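Local coordinates for protein M32 carboxypeptidase (Chitinophagaceae bacterium, PDB 7A03) that probably removes amino acids from the carboxyl ends of peptides as a metal-dependent carboxypeptidase of the M32 family, at residues A[145-150]-A[158-163]; A[153-158]-A[372-377]; A[197-202]-A[257-262]; A[204-209]-A[327-332]. All coordinates share one frame; numbering follows the deposited sequence.

Contact 1: residues A[145-150]-A[158-163]; sequences KETTVL and NALLNE
A159 and L160 face T147 and L150 where two consecutive helices, 129-150 and 157-164, form a helix-loop-helix pair packed crosswise, their local axes at 77° and 9.1 Å apart at closest approach. A159 comes first. Its methyl points at the other helix, where CB lies 3.9 Å from T147 CA and 4.0 Å from L150 CB; so short a side chain suits a spot where the backbones come this near. L160 follows, bringing its branched end round to the threonine: L160 CG lies 3.8 Å from T147 CG2. That methyl is available because T147 turns OG1 the other way, between its backbone N and carbonyl carbon (chi1 75°), where the hydroxyl bonds to R144 O within its own helix. The threonine therefore offers carbon to a greasy partner while its oxygen stays satisfied. L160 CD2 also reaches L150 CD1, at 4.2 Å. One turn further on, E163 lays its bent aliphatic chain across L150, with CG touching CD1, while its OE1 is engaged in a salt bridge with K97. The other carboxylate oxygen, E163 OE2, rests 3.9 Å from L150 CD2.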
loop_
_atom_site.group_PDB
_atom_site.type_symbol
_atom_site.label_atom_id
_atom_site.label_comp_id
_atom_site.label_asym_id
_atom_site.label_seq_id
_atom_site.Cartn_x
_atom_site.Cartn_y
_atom_site.Cartn_z
ATOM N N LYS A 145 -18.952 16.667 -5.217
ATOM C CA LYS A 145 -19.686 17.204 -4.066
ATOM C C LYS A 145 -18.892 17.016 -2.771
ATOM O O LYS A 145 -18.794 17.933 -1.939
ATOM C CB LYS A 145 -21.067 16.543 -3.949
ATOM C CG LYS A 145 -22.156 17.202 -4.771
ATOM C CD LYS A 145 -22.662 18.478 -4.099
ATOM C CE LYS A 145 -23.744 19.167 -4.933
ATOM N NZ LYS A 145 -24.850 18.247 -5.318
ATOM N N GLU A 146 -18.289 15.838 -2.606
ATOM C CA GLU A 146 -17.508 15.555 -1.410
ATOM C C GLU A 146 -16.311 16.490 -1.291
ATOM O O GLU A 146 -15.944 16.897 -0.182
ATOM C CB GLU A 146 -17.053 14.096 -1.432
ATOM C CG GLU A 146 -16.457 13.604 -0.118
ATOM C CD GLU A 146 -16.135 12.139 -0.154
ATOM O OE1 GLU A 146 -16.117 11.553 -1.257
ATOM O OE2 GLU A 146 -15.910 11.565 0.928
ATOM N N THR A 147 -15.663 16.821 -2.412
ATOM C CA THR A 147 -14.567 17.784 -2.328
ATOM C C THR A 147 -15.058 19.113 -1.775
ATOM O O THR A 147 -14.375 19.751 -0.958
ATOM C CB THR A 147 -13.855 17.999 -3.671
ATOM O OG1 THR A 147 -14.656 18.813 -4.547
ATOM C CG2 THR A 147 -13.511 16.684 -4.343
ATOM N N THR A 148 -16.247 19.550 -2.206
ATOM C CA THR A 148 -16.745 20.813 -1.651
ATOM C C THR A 148 -17.106 20.689 -0.168
ATOM O O THR A 148 -16.940 21.650 0.592
ATOM C CB THR A 148 -17.896 21.392 -2.478
ATOM O OG1 THR A 148 -18.950 20.431 -2.591
ATOM C CG2 THR A 148 -17.411 21.769 -3.871
ATOM N N VAL A 149 -17.585 19.520 0.262
ATOM C CA VAL A 149 -17.900 19.311 1.678
ATOM C C VAL A 149 -16.631 19.283 2.535
ATOM O O VAL A 149 -16.597 19.842 3.639
ATOM C CB VAL A 149 -18.753 18.041 1.853
ATOM C CG1 VAL A 149 -18.703 17.527 3.294
ATOM C CG2 VAL A 149 -20.181 18.301 1.411
ATOM N N LEU A 150 -15.574 18.626 2.052
ATOM C CA LEU A 150 -14.346 18.503 2.833
ATOM C C LEU A 150 -13.561 19.804 2.874
ATOM O O LEU A 150 -12.886 20.086 3.872
ATOM C CB LEU A 150 -13.468 17.391 2.256
ATOM C CG LEU A 150 -13.962 15.959 2.448
ATOM C CD1 LEU A 150 -13.253 15.030 1.472
ATOM C CD2 LEU A 150 -13.687 15.537 3.870
ATOM N N ASN A 158 -7.346 17.842 -4.209
ATOM C CA ASN A 158 -6.555 17.854 -2.981
ATOM C C ASN A 158 -7.356 17.361 -1.792
ATOM O O ASN A 158 -6.784 16.812 -0.844
ATOM C CB ASN A 158 -6.061 19.262 -2.681
ATOM C CG ASN A 158 -4.950 19.687 -3.610
ATOM O OD1 ASN A 158 -4.343 18.846 -4.281
ATOM N ND2 ASN A 158 -4.671 20.984 -3.657
ATOM N N ALA A 159 -8.674 17.573 -1.807
ATOM C CA ALA A 159 -9.490 17.098 -0.692
ATOM C C ALA A 159 -9.470 15.579 -0.620
ATOM O O ALA A 159 -9.451 14.998 0.477
ATOM C CB ALA A 159 -10.923 17.618 -0.816
ATOM N N LEU A 160 -9.448 14.917 -1.780
ATOM C CA LEU A 160 -9.464 13.461 -1.795
ATOM C C LEU A 160 -8.063 12.896 -1.577
ATOM O O LEU A 160 -7.892 11.942 -0.807
ATOM C CB LEU A 160 -10.085 12.968 -3.106
ATOM C CG LEU A 160 -11.467 13.576 -3.413
ATOM C CD1 LEU A 160 -12.054 12.967 -4.676
ATOM C CD2 LEU A 160 -12.402 13.334 -2.249
ATOM N N LEU A 161 -7.050 13.487 -2.224
ATOM C CA LEU A 161 -5.664 13.104 -1.955
ATOM C C LEU A 161 -5.375 13.131 -0.457
ATOM O O LEU A 161 -4.852 12.160 0.110
ATOM C CB LEU A 161 -4.691 14.015 -2.725
ATOM C CG LEU A 161 -4.647 13.896 -4.250
ATOM C CD1 LEU A 161 -3.899 15.059 -4.848
ATOM C CD2 LEU A 161 -4.016 12.571 -4.680
ATOM N N ASN A 162 -5.770 14.224 0.207
ATOM C CA ASN A 162 -5.529 14.380 1.639
ATOM C C ASN A 162 -6.206 13.289 2.461
ATOM O O ASN A 162 -5.685 12.901 3.512
ATOM C CB ASN A 162 -5.988 15.763 2.095
ATOM C CG ASN A 162 -5.648 16.040 3.540
ATOM O OD1 ASN A 162 -4.489 16.250 3.880
ATOM N ND2 ASN A 162 -6.663 16.062 4.397
ATOM N N GLU A 163 -7.353 12.786 1.997
ATOM C CA GLU A 163 -8.036 11.697 2.690
ATOM C C GLU A 163 -7.145 10.479 2.817
ATOM O O GLU A 163 -7.108 9.834 3.873
ATOM C CB GLU A 163 -9.290 11.315 1.912
ATOM C CG GLU A 163 -10.401 12.291 2.097
ATOM C CD GLU A 163 -11.014 12.154 3.458
ATOM O OE1 GLU A 163 -11.769 11.181 3.657
ATOM O OE2 GLU A 163 -10.722 12.996 4.332
#

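Contact 2: residues A[153-158]-A[372-377]; sequences EDHPYN and LIDGSI
H155 and D374 meet by a histidine-carboxylate hydrogen bond that joins the start of helix 157-164 to the end of helix 358-374, two elements far apart in sequence. In the conformer described here the imidazole brings its edge to the aspartate: H155 NE2 donates to D374 OD2 at 3.1 Å. The bond is bent, with 142° at the hydrogen. OD2 is approached on its anti side, and ring and carboxylate planes stand 41° apart. At the other nitrogen, H155 ND1 takes the backbone N-H of Y157 at 3.0 Å in the plane of the ring, a capping bond at the head of the helix. Histidine fits because one ring can accept at ND1 and donate at NE2, and the two bonds together fix its rotation.

P156 packs against the end of helix 358-374, its CG 4.0 Å from I373 O; a proline is well tolerated close to a helix start, where its missing N-H costs no helix bond. Y157 and I373 cross at about a right angle, with Y157 CD1 4.0 Å from I373 CG1, while Y157 OH is hydrogen-bonded to E369. I373 CG2 lies anti to its own backbone N, which directs that methyl to the backbone of Y157.

G375 leaves the helix with positive phi, a conformation that favours glycine. The second carboxylate oxygen closes an Asx turn across it: D374 OD1 accepts from S376 N at 2.7 Å and from S376 OG at 2.8 Å.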
loop_
_atom_site.group_PDB
_atom_site.type_symbol
_atom_site.label_atom_id
_atom_site.label_comp_id
_atom_site.label_asym_id
_atom_site.label_seq_id
_atom_site.Cartn_x
_atom_site.Cartn_y
_atom_site.Cartn_z
ATOM N N GLU A 153 -7.725 23.715 -0.852
ATOM C CA GLU A 153 -7.137 24.857 -1.513
ATOM C C GLU A 153 -6.600 24.458 -2.881
ATOM O O GLU A 153 -6.118 23.336 -3.077
ATOM C CB GLU A 153 -6.028 25.468 -0.663
ATOM C CG GLU A 153 -6.468 25.724 0.763
ATOM C CD GLU A 153 -5.505 26.601 1.518
ATOM O OE1 GLU A 153 -5.154 27.684 1.002
ATOM O OE2 GLU A 153 -5.100 26.206 2.630
ATOM N N ASP A 154 -6.726 25.392 -3.828
ATOM C CA ASP A 154 -6.121 25.332 -5.158
ATOM C C ASP A 154 -6.794 24.355 -6.121
ATOM O O ASP A 154 -7.144 24.735 -7.244
ATOM C CB ASP A 154 -4.606 25.098 -5.077
ATOM C CG ASP A 154 -3.905 26.130 -4.208
ATOM O OD1 ASP A 154 -4.092 27.344 -4.450
ATOM O OD2 ASP A 154 -3.180 25.726 -3.272
ATOM N N HIS A 155 -6.977 23.099 -5.701
ATOM C CA HIS A 155 -7.530 22.071 -6.574
ATOM C C HIS A 155 -8.450 21.166 -5.761
ATOM O O HIS A 155 -8.044 20.678 -4.693
ATOM C CB HIS A 155 -6.405 21.248 -7.217
ATOM C CG HIS A 155 -6.843 20.457 -8.410
ATOM N ND1 HIS A 155 -7.733 19.409 -8.322
ATOM C CD2 HIS A 155 -6.517 20.563 -9.721
ATOM C CE1 HIS A 155 -7.938 18.903 -9.524
ATOM N NE2 HIS A 155 -7.211 19.582 -10.391
ATOM N N PRO A 156 -9.679 20.925 -6.231
ATOM C CA PRO A 156 -10.608 20.074 -5.459
ATOM C C PRO A 156 -10.085 18.682 -5.185
ATOM O O PRO A 156 -10.372 18.119 -4.119
ATOM C CB PRO A 156 -11.861 20.013 -6.344
ATOM C CG PRO A 156 -11.420 20.518 -7.706
ATOM C CD PRO A 156 -10.294 21.466 -7.456
ATOM N N TYR A 157 -9.332 18.106 -6.125
ATOM C CA TYR A 157 -8.760 16.779 -5.923
ATOM C C TYR A 157 -7.892 16.709 -4.664
ATOM O O TYR A 157 -7.767 15.631 -4.076
ATOM C CB TYR A 157 -7.982 16.402 -7.191
ATOM C CG TYR A 157 -7.446 14.994 -7.274
ATOM C CD1 TYR A 157 -8.223 13.894 -6.932
ATOM C CD2 TYR A 157 -6.157 14.770 -7.724
ATOM C CE1 TYR A 157 -7.714 12.612 -7.035
ATOM C CE2 TYR A 157 -5.644 13.498 -7.815
ATOM C CZ TYR A 157 -6.420 12.427 -7.469
ATOM O OH TYR A 157 -5.896 11.167 -7.578
ATOM N N ASN A 158 -7.346 17.842 -4.209
ATOM C CA ASN A 158 -6.555 17.854 -2.981
ATOM C C ASN A 158 -7.356 17.361 -1.792
ATOM O O ASN A 158 -6.784 16.812 -0.844
ATOM C CB ASN A 158 -6.061 19.262 -2.681
ATOM C CG ASN A 158 -4.950 19.687 -3.610
ATOM O OD1 ASN A 158 -4.343 18.846 -4.281
ATOM N ND2 ASN A 158 -4.671 20.984 -3.657
ATOM N N LEU A 372 -10.958 13.952 -13.678
ATOM C CA LEU A 372 -12.343 13.607 -13.376
ATOM C C LEU A 372 -12.884 14.504 -12.277
ATOM O O LEU A 372 -14.042 14.942 -12.329
ATOM C CB LEU A 372 -12.450 12.140 -12.965
ATOM C CG LEU A 372 -12.256 11.094 -14.070
ATOM C CD1 LEU A 372 -12.231 9.698 -13.467
ATOM C CD2 LEU A 372 -13.340 11.192 -15.140
ATOM N N ILE A 373 -12.040 14.822 -11.297
ATOM C CA ILE A 373 -12.499 15.561 -10.130
ATOM C C ILE A 373 -12.529 17.065 -10.385
ATOM O O ILE A 373 -13.360 17.775 -9.807
ATOM C CB ILE A 373 -11.666 15.164 -8.899
ATOM C CG1 ILE A 373 -11.822 13.664 -8.635
ATOM C CG2 ILE A 373 -12.094 15.956 -7.677
ATOM C CD1 ILE A 373 -13.269 13.225 -8.404
ATOM N N ASP A 374 -11.647 17.585 -11.241
ATOM C CA ASP A 374 -11.721 19.005 -11.568
ATOM C C ASP A 374 -12.713 19.315 -12.681
ATOM O O ASP A 374 -13.041 20.489 -12.888
ATOM C CB ASP A 374 -10.334 19.631 -11.800
ATOM C CG ASP A 374 -9.669 19.189 -13.105
ATOM O OD1 ASP A 374 -10.345 18.668 -14.018
ATOM O OD2 ASP A 374 -8.439 19.381 -13.217
ATOM N N GLY A 375 -13.210 18.298 -13.379
ATOM C CA GLY A 375 -14.159 18.486 -14.450
ATOM C C GLY A 375 -13.560 18.563 -15.835
ATOM O O GLY A 375 -14.312 18.686 -16.810
ATOM N N SER A 376 -12.234 18.490 -15.961
ATOM C CA SER A 376 -11.604 18.640 -17.266
ATOM C C SER A 376 -11.626 17.353 -18.078
ATOM O O SER A 376 -11.475 17.405 -19.301
ATOM C CB SER A 376 -10.169 19.147 -17.113
ATOM O OG SER A 376 -9.335 18.148 -16.553
ATOM N N ILE A 377 -11.814 16.209 -17.432
ATOM C CA ILE A 377 -11.956 14.924 -18.099
ATOM C C ILE A 377 -13.328 14.371 -17.740
ATOM O O ILE A 377 -13.725 14.393 -16.569
ATOM C CB ILE A 377 -10.840 13.942 -17.681
ATOM C CG1 ILE A 377 -9.465 14.459 -18.103
ATOM C CG2 ILE A 377 -11.081 12.544 -18.261
ATOM C CD1 ILE A 377 -8.314 13.563 -17.630
#

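Contact 3: residues A[197-202]-A[257-262]; sequences ARRDFL and DFSNMT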
loop_
_atom_site.group_PDB
_atom_site.type_symbol
_atom_site.label_atom_id
_atom_site.label_comp_id
_atom_site.label_asym_id
_atom_site.label_seq_id
_atom_site.Cartn_x
_atom_site.Cartn_y
_atom_site.Cartn_z
ATOM N N ALA A 197 17.389 -11.296 -21.429
ATOM C CA ALA A 197 17.998 -12.147 -20.418
ATOM C C ALA A 197 17.232 -13.459 -20.309
ATOM O O ALA A 197 16.018 -13.497 -20.521
ATOM C CB ALA A 197 17.990 -11.448 -19.057
ATOM N N ARG A 198 18.016 -14.514 -20.061
ATOM C CA ARG A 198 17.531 -15.791 -19.574
ATOM C C ARG A 198 16.718 -15.578 -18.310
ATOM O O ARG A 198 17.048 -14.747 -17.459
ATOM C CB ARG A 198 18.727 -16.697 -19.267
ATOM C CG ARG A 198 18.402 -18.184 -19.161
ATOM C CD ARG A 198 19.571 -18.951 -18.553
ATOM N NE ARG A 198 19.197 -20.299 -18.126
ATOM C CZ ARG A 198 20.004 -21.125 -17.468
ATOM N NH1 ARG A 198 21.232 -20.743 -17.156
ATOM N NH2 ARG A 198 19.578 -22.335 -17.116
ATOM N N ARG A 199 15.683 -16.386 -18.180
ATOM C CA ARG A 199 14.541 -16.124 -17.304
ATOM C C ARG A 199 13.499 -17.241 -17.274
ATOM O O ARG A 199 12.714 -17.321 -16.325
ATOM C CB ARG A 199 13.876 -14.768 -17.586
ATOM C CG ARG A 199 13.160 -14.214 -16.369
ATOM C CD ARG A 199 12.276 -13.015 -16.658
ATOM N NE ARG A 199 11.502 -12.666 -15.468
ATOM C CZ ARG A 199 10.377 -11.960 -15.479
ATOM N NH1 ARG A 199 9.883 -11.517 -16.627
ATOM N NH2 ARG A 199 9.747 -11.698 -14.340
ATOM N N ASP A 200 13.472 -18.121 -18.279
ATOM C CA ASP A 200 12.419 -19.129 -18.289
ATOM C C ASP A 200 12.562 -20.142 -17.157
ATOM O O ASP A 200 11.592 -20.845 -16.846
ATOM C CB ASP A 200 12.263 -19.782 -19.663
ATOM C CG ASP A 200 13.499 -20.526 -20.105
ATOM O OD1 ASP A 200 14.513 -20.515 -19.372
ATOM O OD2 ASP A 200 13.451 -21.126 -21.202
ATOM N N PHE A 201 13.730 -20.205 -16.509
ATOM C CA PHE A 201 13.868 -21.046 -15.325
ATOM C C PHE A 201 12.919 -20.636 -14.209
ATOM O O PHE A 201 12.601 -21.463 -13.344
ATOM C CB PHE A 201 15.316 -21.039 -14.817
ATOM C CG PHE A 201 15.910 -19.660 -14.657
ATOM C CD1 PHE A 201 15.671 -18.912 -13.511
ATOM C CD2 PHE A 201 16.733 -19.128 -15.637
ATOM C CE1 PHE A 201 16.214 -17.640 -13.358
ATOM C CE2 PHE A 201 17.293 -17.869 -15.482
ATOM C CZ PHE A 201 17.035 -17.130 -14.342
ATOM N N LEU A 202 12.440 -19.391 -14.209
ATOM C CA LEU A 202 11.496 -18.980 -13.175
ATOM C C LEU A 202 10.122 -19.595 -13.381
ATOM O O LEU A 202 9.315 -19.604 -12.445
ATOM C CB LEU A 202 11.370 -17.458 -13.119
ATOM C CG LEU A 202 12.568 -16.656 -12.623
ATOM C CD1 LEU A 202 12.210 -15.179 -12.658
ATOM C CD2 LEU A 202 12.984 -17.061 -11.222
ATOM N N ASP A 257 5.629 -20.618 -11.178
ATOM C CA ASP A 257 6.113 -19.247 -11.281
ATOM C C ASP A 257 6.753 -18.889 -9.946
ATOM O O ASP A 257 6.066 -18.473 -9.007
ATOM C CB ASP A 257 4.992 -18.287 -11.638
ATOM C CG ASP A 257 5.500 -16.902 -11.947
ATOM O OD1 ASP A 257 6.705 -16.646 -11.715
ATOM O OD2 ASP A 257 4.697 -16.075 -12.435
ATOM N N PHE A 258 8.071 -19.035 -9.882
ATOM C CA PHE A 258 8.792 -18.736 -8.662
ATOM C C PHE A 258 8.757 -17.250 -8.303
ATOM O O PHE A 258 9.002 -16.903 -7.143
ATOM C CB PHE A 258 10.244 -19.222 -8.789
ATOM C CG PHE A 258 11.011 -19.150 -7.509
ATOM C CD1 PHE A 258 10.742 -20.035 -6.470
ATOM C CD2 PHE A 258 11.993 -18.190 -7.321
ATOM C CE1 PHE A 258 11.454 -19.959 -5.276
ATOM C CE2 PHE A 258 12.707 -18.117 -6.131
ATOM C CZ PHE A 258 12.435 -19.003 -5.111
ATOM N N SER A 259 8.448 -16.369 -9.262
ATOM C CA SER A 259 8.426 -14.928 -8.991
ATOM C C SER A 259 7.342 -14.530 -7.997
ATOM O O SER A 259 7.410 -13.449 -7.403
ATOM C CB SER A 259 8.183 -14.157 -10.291
ATOM O OG SER A 259 9.168 -14.460 -11.260
ATOM N N ASN A 260 6.349 -15.379 -7.792
ATOM C CA ASN A 260 5.148 -14.965 -7.075
ATOM C C ASN A 260 5.370 -14.973 -5.566
ATOM O O ASN A 260 5.487 -13.916 -4.929
ATOM C CB ASN A 260 3.982 -15.868 -7.488
ATOM C CG ASN A 260 2.635 -15.311 -7.093
ATOM O OD1 ASN A 260 2.459 -14.782 -5.996
ATOM N ND2 ASN A 260 1.659 -15.451 -7.986
ATOM N N MET A 261 5.436 -16.169 -4.987
ATOM C CA MET A 261 5.306 -16.295 -3.543
ATOM C C MET A 261 6.426 -15.594 -2.795
ATOM O O MET A 261 6.167 -14.914 -1.797
ATOM C CB MET A 261 5.238 -17.763 -3.134
ATOM C CG MET A 261 4.909 -17.957 -1.666
ATOM S SD MET A 261 5.922 -19.220 -0.834
ATOM C CE MET A 261 7.553 -18.464 -0.933
ATOM N N THR A 262 7.681 -15.792 -3.225
ATOM C CA THR A 262 8.807 -15.345 -2.413
ATOM C C THR A 262 8.732 -13.838 -2.178
ATOM O O THR A 262 8.858 -13.356 -1.036
ATOM C CB THR A 262 10.125 -15.761 -3.079
ATOM O OG1 THR A 262 10.339 -17.161 -2.828
ATOM C CG2 THR A 262 11.303 -14.970 -2.531
#
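The N-terminus of helix 258-277 receives L202 on F258 and S259, with D257 as the N-cap. L202 belongs to a short 3-10 turn, and its carbonyl meets the first N-H of the helix nearly head on: F258 N donates to L202 O at 2.9 Å, with 166° at the hydrogen. A weaker CH...O approach, D257 CA to L202 O at 3.4 Å, comes to the same oxygen. The next N-H is taken by the cap, S259 N to D257 OD1 at 3.0 Å, met from above the carboxylate plane. Aspartate is suited to this position because its short side chain, held anti to the backbone N (chi1 -172°), curls back over the helix start, where its negative charge would probably interact favourably with the positive end of the helix dipole. Further along, this helix carries an HExxH sequence, the metal-binding signature of its peptidase clan, so the contact lies at the N-terminus of what is probably the catalytic helix; no metal is bound to those histidines here. With an alanine at D257 the carboxylate is gone, and S259 N would probably be left without its cap. L202 CD2 reaches the edge of the F258 ring at CD2, 4.2 Å away, and the same side chain also packs on F337 and A340 of helix 334-341. In one of two S259 conformers, S259 OG lies 3.4 Å from L202 CD1.

Contact 4: residues A[204-209]-A[327-332]; sequences LHFDRD and EQLGNV
L204 and F206 lie on Q328, whose CG touches both L204 CB and the face of the F206 ring; the contact joins the loop before helix 208-222 to the short helix 326-329. L204, mostly exposed, sets its CB 3.9 Å from Q328 CG and rests CD1 against Q328 O and CA. At H205 the backbone does the touching: H205 O is 3.1 Å from Q328 NE2, but the angle is too poor for a hydrogen bond. The glutamine comes this near because its chain bends at chi2 (74°), folding the amide back over the loop. F206 then presents a ring face to the chain carbons, a CH-pi contact with Q328 CG 4.0 Å from the ring centroid and 13° off its normal. Q328 CB is closer still to the ring's end, 3.5 Å from F206 CZ, and L329 CD1 meets the edge at CE2. The rings of F258 and F325 also meet it, so a broad flat side chain with several contact surfaces suits the site. Were F206 cut back to an alanine, the face under Q328 CG would be lost, and the glutamine chain would probably be left with a gap beside it and freer to turn. With no hydrogen bond crossing between the segments, the contact probably depends mainly on the fit of carbon against the ring.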
loop_
_atom_site.group_PDB
_atom_site.type_symbol
_atom_site.label_atom_id
_atom_site.label_comp_id
_atom_site.label_asym_id
_atom_site.label_seq_id
_atom_site.Cartn_x
_atom_site.Cartn_y
_atom_site.Cartn_z
ATOM N N LEU A 204 9.743 -22.844 -14.408
ATOM C CA LEU A 204 9.822 -24.287 -14.192
ATOM C C LEU A 204 8.928 -24.661 -13.002
ATOM O O LEU A 204 8.184 -23.839 -12.453
ATOM C CB LEU A 204 11.274 -24.716 -13.993
ATOM C CG LEU A 204 12.217 -24.539 -15.180
ATOM C CD1 LEU A 204 13.684 -24.763 -14.798
ATOM C CD2 LEU A 204 11.790 -25.482 -16.299
ATOM N N HIS A 205 8.995 -25.916 -12.576
ATOM C CA HIS A 205 8.149 -26.404 -11.490
ATOM C C HIS A 205 8.879 -26.249 -10.164
ATOM O O HIS A 205 9.946 -26.840 -9.965
ATOM C CB HIS A 205 7.770 -27.874 -11.695
ATOM C CG HIS A 205 7.008 -28.458 -10.541
ATOM N ND1 HIS A 205 5.641 -28.340 -10.416
ATOM C CD2 HIS A 205 7.425 -29.156 -9.456
ATOM C CE1 HIS A 205 5.247 -28.941 -9.306
ATOM N NE2 HIS A 205 6.310 -29.448 -8.707
ATOM N N PHE A 206 8.284 -25.493 -9.242
ATOM C CA PHE A 206 8.868 -25.235 -7.929
ATOM C C PHE A 206 7.941 -25.808 -6.862
ATOM O O PHE A 206 6.866 -25.253 -6.606
ATOM C CB PHE A 206 9.112 -23.736 -7.725
ATOM C CG PHE A 206 10.249 -23.192 -8.549
ATOM C CD1 PHE A 206 10.051 -22.842 -9.873
ATOM C CD2 PHE A 206 11.516 -23.037 -7.996
ATOM C CE1 PHE A 206 11.101 -22.342 -10.644
ATOM C CE2 PHE A 206 12.576 -22.519 -8.750
ATOM C CZ PHE A 206 12.362 -22.179 -10.079
ATOM N N ASP A 207 8.376 -26.910 -6.242
ATOM C CA ASP A 207 7.562 -27.649 -5.275
ATOM C C ASP A 207 6.862 -26.738 -4.273
ATOM O O ASP A 207 7.489 -25.891 -3.629
ATOM C CB ASP A 207 8.443 -28.664 -4.535
ATOM C CG ASP A 207 7.669 -29.472 -3.504
ATOM O OD1 ASP A 207 6.956 -30.406 -3.912
ATOM O OD2 ASP A 207 7.781 -29.185 -2.286
ATOM N N ARG A 208 5.555 -26.963 -4.113
ATOM C CA ARG A 208 4.733 -26.079 -3.292
ATOM C C ARG A 208 5.164 -26.097 -1.832
ATOM O O ARG A 208 5.228 -25.043 -1.185
ATOM C CB ARG A 208 3.262 -26.486 -3.416
ATOM C CG ARG A 208 2.334 -25.747 -2.478
ATOM C CD ARG A 208 0.898 -26.187 -2.673
ATOM N NE ARG A 208 -0.031 -25.230 -2.080
ATOM C CZ ARG A 208 -0.569 -24.207 -2.738
ATOM N NH1 ARG A 208 -0.270 -24.009 -4.016
ATOM N NH2 ARG A 208 -1.404 -23.383 -2.120
ATOM N N ASP A 209 5.441 -27.281 -1.284
ATOM C CA ASP A 209 5.811 -27.360 0.127
ATOM C C ASP A 209 7.167 -26.709 0.375
ATOM O O ASP A 209 7.368 -26.051 1.407
ATOM C CB ASP A 209 5.780 -28.819 0.604
ATOM C CG ASP A 209 4.363 -29.330 0.824
ATOM O OD1 ASP A 209 3.402 -28.532 0.699
ATOM O OD2 ASP A 209 4.206 -30.532 1.126
ATOM N N GLU A 327 17.220 -28.771 -9.266
ATOM C CA GLU A 327 16.847 -29.136 -10.629
ATOM C C GLU A 327 16.385 -27.932 -11.438
ATOM O O GLU A 327 16.422 -27.969 -12.671
ATOM C CB GLU A 327 15.779 -30.230 -10.634
ATOM C CG GLU A 327 15.564 -30.834 -12.012
ATOM C CD GLU A 327 14.795 -32.137 -11.984
ATOM O OE1 GLU A 327 15.168 -33.034 -11.194
ATOM O OE2 GLU A 327 13.826 -32.265 -12.767
ATOM N N GLN A 328 15.966 -26.858 -10.774
ATOM C CA GLN A 328 15.514 -25.664 -11.468
ATOM C C GLN A 328 16.591 -24.596 -11.555
ATOM O O GLN A 328 16.645 -23.859 -12.543
ATOM C CB GLN A 328 14.292 -25.079 -10.743
ATOM C CG GLN A 328 13.046 -25.976 -10.782
ATOM C CD GLN A 328 13.158 -27.187 -9.865
ATOM O OE1 GLN A 328 13.689 -27.100 -8.743
ATOM N NE2 GLN A 328 12.683 -28.334 -10.349
ATOM N N LEU A 329 17.457 -24.505 -10.553
ATOM C CA LEU A 329 18.396 -23.400 -10.443
ATOM C C LEU A 329 19.849 -23.841 -10.428
ATOM O O LEU A 329 20.739 -22.983 -10.407
ATOM C CB LEU A 329 18.098 -22.575 -9.186
ATOM C CG LEU A 329 16.697 -21.983 -9.141
ATOM C CD1 LEU A 329 16.449 -21.302 -7.801
ATOM C CD2 LEU A 329 16.519 -21.007 -10.287
ATOM N N GLY A 330 20.124 -25.150 -10.456
ATOM C CA GLY A 330 21.492 -25.614 -10.281
ATOM C C GLY A 330 22.427 -25.247 -11.412
ATOM O O GLY A 330 23.646 -25.192 -11.205
ATOM N N ASN A 331 21.887 -24.986 -12.603
ATOM C CA ASN A 331 22.671 -24.517 -13.738
ATOM C C ASN A 331 22.388 -23.051 -14.073
ATOM O O ASN A 331 22.599 -22.637 -15.216
ATOM C CB ASN A 331 22.442 -25.422 -14.953
ATOM C CG ASN A 331 21.029 -25.325 -15.500
ATOM O OD1 ASN A 331 20.100 -24.940 -14.786
ATOM N ND2 ASN A 331 20.856 -25.686 -16.768
ATOM N N VAL A 332 21.916 -22.263 -13.098
ATOM C CA VAL A 332 21.609 -20.840 -13.260
ATOM C C VAL A 332 22.524 -20.046 -12.331
ATOM O O VAL A 332 22.587 -20.334 -11.132
ATOM C CB VAL A 332 20.130 -20.548 -12.936
ATOM C CG1 VAL A 332 19.820 -19.057 -13.128
ATOM C CG2 VAL A 332 19.204 -21.404 -13.794
#

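The four contacts fall into two clusters. Contacts 1 and 2, with centres 9 Å apart, share helix 157-164 and N158, and T147 of the first packs on P156 and I373 of the second. Contacts 3 and 4, likewise 9 Å apart, are joined by R198 reaching N331 and by the rings of F258 and F206. The clusters lie about 42 to 50 Å apart, centre to centre. Along the chain contact 1 closes first; contacts 3 and 4 interleave within the span that contact 2 bridges. Helix 358-374 thus returns to the early helices after the sequence has passed through the distant cluster around helix 258-277, making one largely helical body.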